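Local coordinates for protein KLLA0E08119p (Kluyveromyces lactis, PDB 3VA7) that probably carboxylates urea to urea-1-carboxylate using ATP, bicarbonate and biotin, this chain holding the biotin carboxylase, carboxyltransferase and biotin-carrier domains, at residues 511-516 against 653-658; 663-668 against 760-765; 764-769 against 790-795. One frame throughout, in Å; residues are numbered along the deposited sequence.

How the contacts relate
All three contacts lie in the carboxyltransferase part of the chain; contact 1 closes before the others open, and contact 3 begins on the segment where contact 2 ends. Contact 1 sets the start of helix 511-520 against the loop leading to strand 662-669; contact 2 pairs that strand with strand 756-762; contact 3 continues past the latter, sharing Glu764 and Ala765, to meet helix 786-802. The centres of contacts 2 and 3 are about 8 Å apart, those of 1 and 3 about 11 Å, and those of 1 and 2 about 16 Å. Contacts 2 and 3 touch through Gly666 and Glu766 and both reach the sodium ion through Glu764; Trp768, packed on Pro655 and Leu657, links that site to contact 1.

Contact 1: 511-516 against 653-658; sequences SYSFRL and LLPTLS
Ser513 and Pro655 bring the two backbones closest, with 7.5 Å between their CA atoms, where the first turns of helix 511-520 face a loop of the carboxyltransferase domain that runs extended, polyproline-like, through Leu654 and Pro655. Tyr512 supplies the polar link: its OH donates to the backbone O of Leu653 at 2.8 Å, arriving in the carbonyl plane on a lone pair, with a C=O...O angle of 136°. With CG anti to the backbone N (chi1 -164°), the ring leans out from the helix and offers the loop an edge, where Tyr512 CE2 lies 3.7 Å from Pro655 CD. One turn further on, Leu516 rests its CG over a face of the same ring, near the rim, and its CD1 reaches Pro655 CD. Leu516 CD1 also lies 4.1 Å from Leu654 CD2. Tyr512 packs in addition on Gln796, Ser799 and Ile800 of helix 786-802, and Pro655 on Trp768, which places the contact at a buried junction where a loop meets three helices. The hydroxyl of Ser513 is hydrogen-bonded to Asp510; towards the proline, Ser513 OG stands 4.2 Å from Pro655 CG, a loose contact.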
loop_
_atom_site.group_PDB
_atom_site.type_symbol
_atom_site.label_atom_id
_atom_site.label_comp_id
_atom_site.label_asym_id
_atom_site.label_seq_id
_atom_site.Cartn_x
_atom_site.Cartn_y
_atom_site.Cartn_z
ATOM N N SER A 511 14.036 6.940 -16.890
ATOM C CA SER A 511 14.889 5.861 -16.419
ATOM C C SER A 511 16.354 6.063 -16.649
ATOM O O SER A 511 17.157 5.479 -15.895
ATOM C CB SER A 511 14.449 4.463 -16.880
ATOM O OG SER A 511 14.831 4.127 -18.185
ATOM N N TYR A 512 16.724 6.896 -17.620
ATOM C CA TYR A 512 18.174 7.138 -17.909
ATOM C C TYR A 512 18.936 7.896 -16.789
ATOM O O TYR A 512 19.957 7.399 -16.242
ATOM C CB TYR A 512 18.396 7.764 -19.315
ATOM C CG TYR A 512 19.828 7.664 -19.769
ATOM C CD1 TYR A 512 20.458 6.426 -19.876
ATOM C CD2 TYR A 512 20.582 8.803 -20.019
ATOM C CE1 TYR A 512 21.777 6.331 -20.241
ATOM C CE2 TYR A 512 21.922 8.713 -20.373
ATOM C CZ TYR A 512 22.509 7.482 -20.484
ATOM O OH TYR A 512 23.829 7.387 -20.833
ATOM N N SER A 513 18.429 9.069 -16.434
ATOM C CA SER A 513 18.956 9.825 -15.316
ATOM C C SER A 513 18.986 8.985 -14.056
ATOM O O SER A 513 19.941 9.082 -13.246
ATOM C CB SER A 513 18.114 11.074 -15.056
ATOM O OG SER A 513 17.841 11.884 -16.213
ATOM N N PHE A 514 17.951 8.149 -13.870
ATOM C CA PHE A 514 17.846 7.371 -12.641
ATOM C C PHE A 514 19.071 6.463 -12.576
ATOM O O PHE A 514 19.721 6.337 -11.534
ATOM C CB PHE A 514 16.555 6.552 -12.601
ATOM C CG PHE A 514 16.465 5.604 -11.409
ATOM C CD1 PHE A 514 15.794 5.978 -10.256
ATOM C CD2 PHE A 514 17.055 4.323 -11.460
ATOM C CE1 PHE A 514 15.738 5.090 -9.144
ATOM C CE2 PHE A 514 17.016 3.416 -10.354
ATOM C CZ PHE A 514 16.336 3.805 -9.188
ATOM N N ARG A 515 19.382 5.825 -13.705
ATOM C CA ARG A 515 20.445 4.833 -13.727
ATOM C C ARG A 515 21.801 5.506 -13.741
ATOM O O ARG A 515 22.754 4.997 -13.181
ATOM C CB ARG A 515 20.306 3.914 -14.921
ATOM C CG ARG A 515 18.973 3.196 -14.977
ATOM C CD ARG A 515 19.125 1.907 -15.661
ATOM N NE ARG A 515 19.059 2.007 -17.100
ATOM C CZ ARG A 515 19.684 1.157 -17.937
ATOM N NH1 ARG A 515 20.457 0.152 -17.475
ATOM N NH2 ARG A 515 19.568 1.341 -19.244
ATOM N N LEU A 516 21.882 6.679 -14.351
ATOM C CA LEU A 516 23.098 7.464 -14.212
ATOM C C LEU A 516 23.323 7.718 -12.734
ATOM O O LEU A 516 24.415 7.435 -12.227
ATOM C CB LEU A 516 23.012 8.792 -14.957
ATOM C CG LEU A 516 23.174 8.809 -16.479
ATOM C CD1 LEU A 516 22.714 10.172 -17.058
ATOM C CD2 LEU A 516 24.604 8.469 -16.918
ATOM N N LEU A 653 27.972 10.927 -21.860
ATOM C CA LEU A 653 26.894 10.042 -21.451
ATOM C C LEU A 653 25.670 10.752 -20.824
ATOM O O LEU A 653 24.631 10.100 -20.585
ATOM C CB LEU A 653 27.421 8.995 -20.462
ATOM C CG LEU A 653 28.613 8.141 -20.885
ATOM C CD1 LEU A 653 28.759 6.930 -19.949
ATOM C CD2 LEU A 653 28.519 7.726 -22.383
ATOM N N LEU A 654 25.781 12.057 -20.532
ATOM C CA LEU A 654 24.613 12.774 -20.011
ATOM C C LEU A 654 23.561 12.937 -21.103
ATOM O O LEU A 654 23.914 13.111 -22.267
ATOM C CB LEU A 654 24.969 14.134 -19.421
ATOM C CG LEU A 654 25.981 14.095 -18.277
ATOM C CD1 LEU A 654 26.279 15.546 -17.841
ATOM C CD2 LEU A 654 25.549 13.180 -17.091
ATOM N N PRO A 655 22.272 12.835 -20.732
ATOM C CA PRO A 655 21.210 13.047 -21.694
ATOM C C PRO A 655 21.050 14.532 -22.000
ATOM O O PRO A 655 21.344 15.369 -21.141
ATOM C CB PRO A 655 19.966 12.528 -20.960
ATOM C CG PRO A 655 20.313 12.599 -19.522
ATOM C CD PRO A 655 21.759 12.272 -19.474
ATOM N N THR A 656 20.589 14.837 -23.204
ATOM C CA THR A 656 20.358 16.198 -23.611
ATOM C C THR A 656 18.905 16.513 -23.432
ATOM O O THR A 656 18.071 16.207 -24.281
ATOM C CB THR A 656 20.701 16.468 -25.110
ATOM O OG1 THR A 656 21.929 15.839 -25.453
ATOM C CG2 THR A 656 20.841 17.945 -25.348
ATOM N N LEU A 657 18.626 17.182 -22.329
ATOM C CA LEU A 657 17.332 17.747 -22.060
ATOM C C LEU A 657 17.089 18.935 -22.966
ATOM O O LEU A 657 18.008 19.624 -23.336
ATOM C CB LEU A 657 17.305 18.162 -20.601
ATOM C CG LEU A 657 17.025 17.027 -19.624
ATOM C CD1 LEU A 657 18.268 16.170 -19.436
ATOM C CD2 LEU A 657 16.544 17.552 -18.287
ATOM N N SER A 658 15.851 19.176 -23.348
ATOM C CA SER A 658 15.506 20.394 -24.075
ATOM C C SER A 658 15.893 21.655 -23.344
ATOM O O SER A 658 16.080 21.682 -22.121
ATOM C CB SER A 658 14.020 20.467 -24.281
ATOM O OG SER A 658 13.694 21.639 -24.981
#

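Contact 2: 663-668 against 760-765; sequences WKIGVT and AVVAEA. With NA (sodium ion), chain K.
Val667 and Val762 sit opposite each other as a non-hydrogen-bonded pair of an antiparallel beta ladder, in a mixed sheet of the carboxyltransferase domain, with side chains that diverge although their CA atoms are 4.1 Å apart. The axes of 663-668 and 760-762 run at 130°, well short of a flat antiparallel pairing. Next to this pair, Thr668 and Val761 form a hydrogen-bonded one and turn their side chains to a common face: Thr668 N donates to Val761 O at 2.9 Å, and Val761 N returns a bond to Thr668 O. Ala763 N closes the ladder on Gly666 O at 3.1 Å.

Val762 forks between two neighbours of the other strand. Its CG1, anti to the backbone N (chi1 173°), reaches Ile665 CG2 at 4.0 Å, the two side chains passing at a slant. The second branch, CG2, meets Val667 CG1, also at 4.0 Å. With an alanine in its place both methyls are gone, and Ile665 CG2 and Val667 CG1 would probably lose their partners on this strand, as would Leu767, leaving a gap between strand and helix. Beyond Ala763 the chain runs on to Glu764, whose OE2 binds a sodium ion. Val667 CG2, the other branch, lies 3.9 Å from Ala760 CB.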
loop_
_atom_site.group_PDB
_atom_site.type_symbol
_atom_site.label_atom_id
_atom_site.label_comp_id
_atom_site.label_asym_id
_atom_site.label_seq_id
_atom_site.Cartn_x
_atom_site.Cartn_y
_atom_site.Cartn_z
ATOM N N TRP A 663 10.491 19.701 -27.641
ATOM C CA TRP A 663 11.143 18.398 -27.659
ATOM C C TRP A 663 10.740 17.600 -28.841
ATOM O O TRP A 663 9.578 17.679 -29.265
ATOM C CB TRP A 663 10.642 17.580 -26.490
ATOM C CG TRP A 663 10.815 18.085 -25.124
ATOM C CD1 TRP A 663 10.018 18.982 -24.462
ATOM C CD2 TRP A 663 11.811 17.641 -24.198
ATOM N NE1 TRP A 663 10.502 19.153 -23.149
ATOM C CE2 TRP A 663 11.590 18.330 -22.972
ATOM C CE3 TRP A 663 12.850 16.707 -24.273
ATOM C CZ2 TRP A 663 12.358 18.101 -21.843
ATOM C CZ3 TRP A 663 13.649 16.494 -23.141
ATOM C CH2 TRP A 663 13.396 17.181 -21.941
ATOM N N LYS A 664 11.676 16.794 -29.361
ATOM C CA LYS A 664 11.301 15.815 -30.416
ATOM C C LYS A 664 11.351 14.484 -29.744
ATOM O O LYS A 664 12.319 14.186 -29.016
ATOM C CB LYS A 664 12.246 15.804 -31.619
ATOM C CG LYS A 664 12.385 17.134 -32.386
ATOM C CD LYS A 664 11.079 17.704 -32.824
ATOM C CE LYS A 664 11.215 19.195 -33.141
ATOM N NZ LYS A 664 9.981 19.735 -33.775
ATOM N N ILE A 665 10.301 13.690 -29.955
ATOM C CA ILE A 665 10.161 12.445 -29.236
ATOM C C ILE A 665 9.930 11.293 -30.180
ATOM O O ILE A 665 8.903 11.254 -30.876
ATOM C CB ILE A 665 9.069 12.586 -28.145
ATOM C CG1 ILE A 665 9.496 13.694 -27.161
ATOM C CG2 ILE A 665 8.816 11.244 -27.419
ATOM C CD1 ILE A 665 8.829 13.669 -25.853
ATOM N N GLY A 666 10.882 10.360 -30.223
ATOM C CA GLY A 666 10.834 9.249 -31.194
ATOM C C GLY A 666 9.804 8.201 -30.819
ATOM O O GLY A 666 9.682 7.831 -29.637
ATOM N N VAL A 667 9.051 7.707 -31.790
ATOM C CA VAL A 667 8.052 6.698 -31.513
ATOM C C VAL A 667 8.080 5.672 -32.634
ATOM O O VAL A 667 8.537 5.980 -33.729
ATOM C CB VAL A 667 6.603 7.281 -31.520
ATOM C CG1 VAL A 667 6.400 8.409 -30.478
ATOM C CG2 VAL A 667 6.186 7.718 -32.929
ATOM N N THR A 668 7.567 4.466 -32.368
ATOM C CA THR A 668 7.266 3.503 -33.408
ATOM C C THR A 668 5.799 3.664 -33.764
ATOM O O THR A 668 4.968 3.754 -32.883
ATOM C CB THR A 668 7.604 2.066 -32.996
ATOM O OG1 THR A 668 6.770 1.648 -31.918
ATOM C CG2 THR A 668 9.040 1.952 -32.536
ATOM N N ALA A 760 0.449 5.490 -31.689
ATOM C CA ALA A 760 1.887 5.256 -31.827
ATOM C C ALA A 760 2.370 4.962 -30.407
ATOM O O ALA A 760 1.573 5.135 -29.468
ATOM C CB ALA A 760 2.575 6.487 -32.371
ATOM N N VAL A 761 3.636 4.532 -30.248
ATOM C CA VAL A 761 4.214 4.262 -28.941
ATOM C C VAL A 761 5.655 4.793 -28.841
ATOM O O VAL A 761 6.550 4.405 -29.619
ATOM C CB VAL A 761 4.269 2.739 -28.633
ATOM C CG1 VAL A 761 4.849 2.521 -27.240
ATOM C CG2 VAL A 761 2.859 2.038 -28.831
ATOM N N VAL A 762 5.874 5.671 -27.862
ATOM C CA VAL A 762 7.145 6.227 -27.574
ATOM C C VAL A 762 8.128 5.065 -27.414
ATOM O O VAL A 762 7.775 4.002 -26.786
ATOM C CB VAL A 762 7.062 7.076 -26.289
ATOM C CG1 VAL A 762 8.451 7.539 -25.872
ATOM C CG2 VAL A 762 6.096 8.260 -26.487
ATOM N N ALA A 763 9.349 5.230 -27.967
ATOM C CA ALA A 763 10.268 4.102 -27.967
ATOM C C ALA A 763 10.768 3.916 -26.574
ATOM O O ALA A 763 10.932 4.860 -25.873
ATOM C CB ALA A 763 11.420 4.283 -28.949
ATOM N N GLU A 764 10.998 2.690 -26.164
ATOM C CA GLU A 764 11.407 2.454 -24.806
ATOM C C GLU A 764 12.365 3.541 -24.332
ATOM O O GLU A 764 12.177 4.123 -23.251
ATOM C CB GLU A 764 12.090 1.101 -24.713
ATOM C CG GLU A 764 12.496 0.702 -23.305
ATOM C CD GLU A 764 12.987 -0.728 -23.248
ATOM O OE1 GLU A 764 13.530 -1.112 -22.200
ATOM O OE2 GLU A 764 12.853 -1.465 -24.277
ATOM N N ALA A 765 13.371 3.800 -25.171
ATOM C CA ALA A 765 14.562 4.562 -24.830
ATOM C C ALA A 765 14.277 6.030 -24.996
ATOM O O ALA A 765 15.123 6.865 -24.633
ATOM C CB ALA A 765 15.701 4.169 -25.767
HETATM NA NA NA K . 13.859 -2.314 -26.656
HETATM O O HOH W 1 14.444 -3.892 -24.248
#

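Contact 3: 764-769 against 790-795; sequences EAELWK and RQLKES. With NA (sodium ion), chain K.
Ala765 packs its methyl straight against the backbone of helix 786-802, and here the contact is close-packed and apolar: its CB lies 3.7 Å from Lys793 N and 3.9 Å from Leu792 CB, in a pairing that brings the CA atoms of Ala765 and Lys793 to 4.9 Å. Leu792 then reaches past it, CD1 approaching Glu766 OE2. The carboxylate of Glu766 bends back to hold Lys769 in a salt bridge, NZ to OE1 at 2.9 Å on the syn side; OE1 probably also accepts from Gly666 N, and the charge is likely to be balanced mainly by Lys769.

The other side is looser and more exposed, built of long polar chains round a sodium ion and a water. Glu764, extended with CG anti to the backbone N (chi1 -177°), binds the sodium through OE2 at 2.7 Å and crosses Lys793 aslant, its OE1 lying 3.5 Å from the lysine CE. The charged ends stay apart, with Lys793 NZ 4.2 Å from Glu764 OE1, and the ammonium pairs with Asp797 instead. Water 1, 2.9 Å from the sodium, accepts from Arg790 NH1 in the guanidinium plane and weakly from Lys793 NZ. Asp845 also binds the ion. Arg790 is modelled at the site, though a guanidinium is an unlikely sodium ligand and its close approach is doubtful. The surer link runs from the ion through water 1, and Glu764, Asp845, Glu794 and Asp797 probably balance the positive charge gathered there.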
loop_
_atom_site.group_PDB
_atom_site.type_symbol
_atom_site.label_atom_id
_atom_site.label_comp_id
_atom_site.label_asym_id
_atom_site.label_seq_id
_atom_site.Cartn_x
_atom_site.Cartn_y
_atom_site.Cartn_z
ATOM N N GLU A 764 10.998 2.690 -26.164
ATOM C CA GLU A 764 11.407 2.454 -24.806
ATOM C C GLU A 764 12.365 3.541 -24.332
ATOM O O GLU A 764 12.177 4.123 -23.251
ATOM C CB GLU A 764 12.090 1.101 -24.713
ATOM C CG GLU A 764 12.496 0.702 -23.305
ATOM C CD GLU A 764 12.987 -0.728 -23.248
ATOM O OE1 GLU A 764 13.530 -1.112 -22.200
ATOM O OE2 GLU A 764 12.853 -1.465 -24.277
ATOM N N ALA A 765 13.371 3.800 -25.171
ATOM C CA ALA A 765 14.562 4.562 -24.830
ATOM C C ALA A 765 14.277 6.030 -24.996
ATOM O O ALA A 765 15.123 6.865 -24.633
ATOM C CB ALA A 765 15.701 4.169 -25.767
ATOM N N GLU A 766 13.130 6.337 -25.593
ATOM C CA GLU A 766 12.642 7.706 -25.654
ATOM C C GLU A 766 11.710 8.124 -24.485
ATOM O O GLU A 766 11.483 9.321 -24.266
ATOM C CB GLU A 766 12.001 8.003 -27.010
ATOM C CG GLU A 766 12.990 7.871 -28.124
ATOM C CD GLU A 766 13.687 9.178 -28.382
ATOM O OE1 GLU A 766 12.975 10.105 -28.820
ATOM O OE2 GLU A 766 14.901 9.287 -28.135
ATOM N N LEU A 767 11.196 7.149 -23.738
ATOM C CA LEU A 767 10.278 7.428 -22.610
ATOM C C LEU A 767 10.846 8.397 -21.571
ATOM O O LEU A 767 10.084 9.151 -20.998
ATOM C CB LEU A 767 9.806 6.125 -21.937
ATOM C CG LEU A 767 8.435 5.722 -22.462
ATOM C CD1 LEU A 767 7.986 4.380 -21.876
ATOM C CD2 LEU A 767 7.431 6.804 -22.095
ATOM N N TRP A 768 12.167 8.377 -21.338
ATOM C CA TRP A 768 12.786 9.301 -20.402
ATOM C C TRP A 768 12.473 10.739 -20.712
ATOM O O TRP A 768 12.403 11.526 -19.818
ATOM C CB TRP A 768 14.295 9.148 -20.354
ATOM C CG TRP A 768 15.048 9.947 -21.433
ATOM C CD1 TRP A 768 15.429 9.498 -22.672
ATOM C CD2 TRP A 768 15.497 11.315 -21.348
ATOM N NE1 TRP A 768 16.082 10.505 -23.369
ATOM C CE2 TRP A 768 16.146 11.623 -22.581
ATOM C CE3 TRP A 768 15.414 12.307 -20.357
ATOM C CZ2 TRP A 768 16.725 12.884 -22.841
ATOM C CZ3 TRP A 768 15.964 13.560 -20.619
ATOM C CH2 TRP A 768 16.617 13.835 -21.863
ATOM N N LYS A 769 12.300 11.079 -21.979
ATOM C CA LYS A 769 11.930 12.430 -22.353
ATOM C C LYS A 769 10.598 12.770 -21.742
ATOM O O LYS A 769 10.426 13.880 -21.175
ATOM C CB LYS A 769 11.883 12.631 -23.878
ATOM C CG LYS A 769 13.264 12.846 -24.515
ATOM C CD LYS A 769 13.193 12.777 -26.045
ATOM C CE LYS A 769 14.587 12.771 -26.569
ATOM N NZ LYS A 769 14.692 12.236 -27.953
ATOM N N ARG A 790 15.924 0.087 -31.220
ATOM C CA ARG A 790 16.810 -0.850 -30.462
ATOM C C ARG A 790 18.180 -0.267 -30.246
ATOM O O ARG A 790 18.799 -0.466 -29.188
ATOM C CB ARG A 790 16.903 -2.207 -31.158
ATOM C CG ARG A 790 15.509 -2.850 -31.343
ATOM C CD ARG A 790 15.000 -3.236 -29.982
ATOM N NE ARG A 790 16.053 -4.074 -29.418
ATOM C CZ ARG A 790 16.226 -4.354 -28.137
ATOM N NH1 ARG A 790 15.391 -3.845 -27.214
ATOM N NH2 ARG A 790 17.260 -5.135 -27.800
ATOM N N GLN A 791 18.637 0.489 -31.248
ATOM C CA GLN A 791 19.986 1.095 -31.234
ATOM C C GLN A 791 20.093 2.059 -30.066
ATOM O O GLN A 791 21.054 1.965 -29.277
ATOM C CB GLN A 791 20.298 1.826 -32.563
ATOM C CG GLN A 791 20.920 0.967 -33.668
ATOM C CD GLN A 791 20.843 1.629 -35.057
ATOM O OE1 GLN A 791 20.285 1.051 -35.989
ATOM N NE2 GLN A 791 21.375 2.850 -35.186
ATOM N N LEU A 792 19.112 2.968 -29.959
ATOM C CA LEU A 792 19.097 3.933 -28.874
ATOM C C LEU A 792 19.138 3.169 -27.545
ATOM O O LEU A 792 19.958 3.433 -26.664
ATOM C CB LEU A 792 17.851 4.795 -28.975
ATOM C CG LEU A 792 17.738 5.751 -30.165
ATOM C CD1 LEU A 792 16.309 6.218 -30.445
ATOM C CD2 LEU A 792 18.617 6.959 -29.940
ATOM N N LYS A 793 18.272 2.175 -27.434
ATOM C CA LYS A 793 18.143 1.454 -26.193
ATOM C C LYS A 793 19.452 0.829 -25.804
ATOM O O LYS A 793 19.913 1.025 -24.683
ATOM C CB LYS A 793 17.085 0.358 -26.334
ATOM C CG LYS A 793 16.541 -0.120 -25.039
ATOM C CD LYS A 793 17.236 -1.376 -24.598
ATOM C CE LYS A 793 16.864 -1.644 -23.148
ATOM N NZ LYS A 793 17.202 -3.019 -22.788
ATOM N N GLU A 794 20.037 0.060 -26.726
ATOM C CA GLU A 794 21.298 -0.636 -26.482
ATOM C C GLU A 794 22.423 0.322 -26.116
ATOM O O GLU A 794 23.272 -0.007 -25.278
ATOM C CB GLU A 794 21.684 -1.518 -27.665
ATOM C CG GLU A 794 21.263 -2.981 -27.490
ATOM C CD GLU A 794 21.008 -3.715 -28.825
ATOM O OE1 GLU A 794 20.550 -4.900 -28.754
ATOM O OE2 GLU A 794 21.247 -3.143 -29.935
ATOM N N SER A 795 22.405 1.513 -26.717
ATOM C CA SER A 795 23.377 2.513 -26.380
ATOM C C SER A 795 23.213 2.969 -24.931
ATOM O O SER A 795 24.205 3.343 -24.310
ATOM C CB SER A 795 23.276 3.706 -27.312
ATOM O OG SER A 795 22.622 4.774 -26.651
HETATM NA NA NA K . 13.859 -2.314 -26.656
HETATM O O HOH W 1 14.444 -3.892 -24.248
#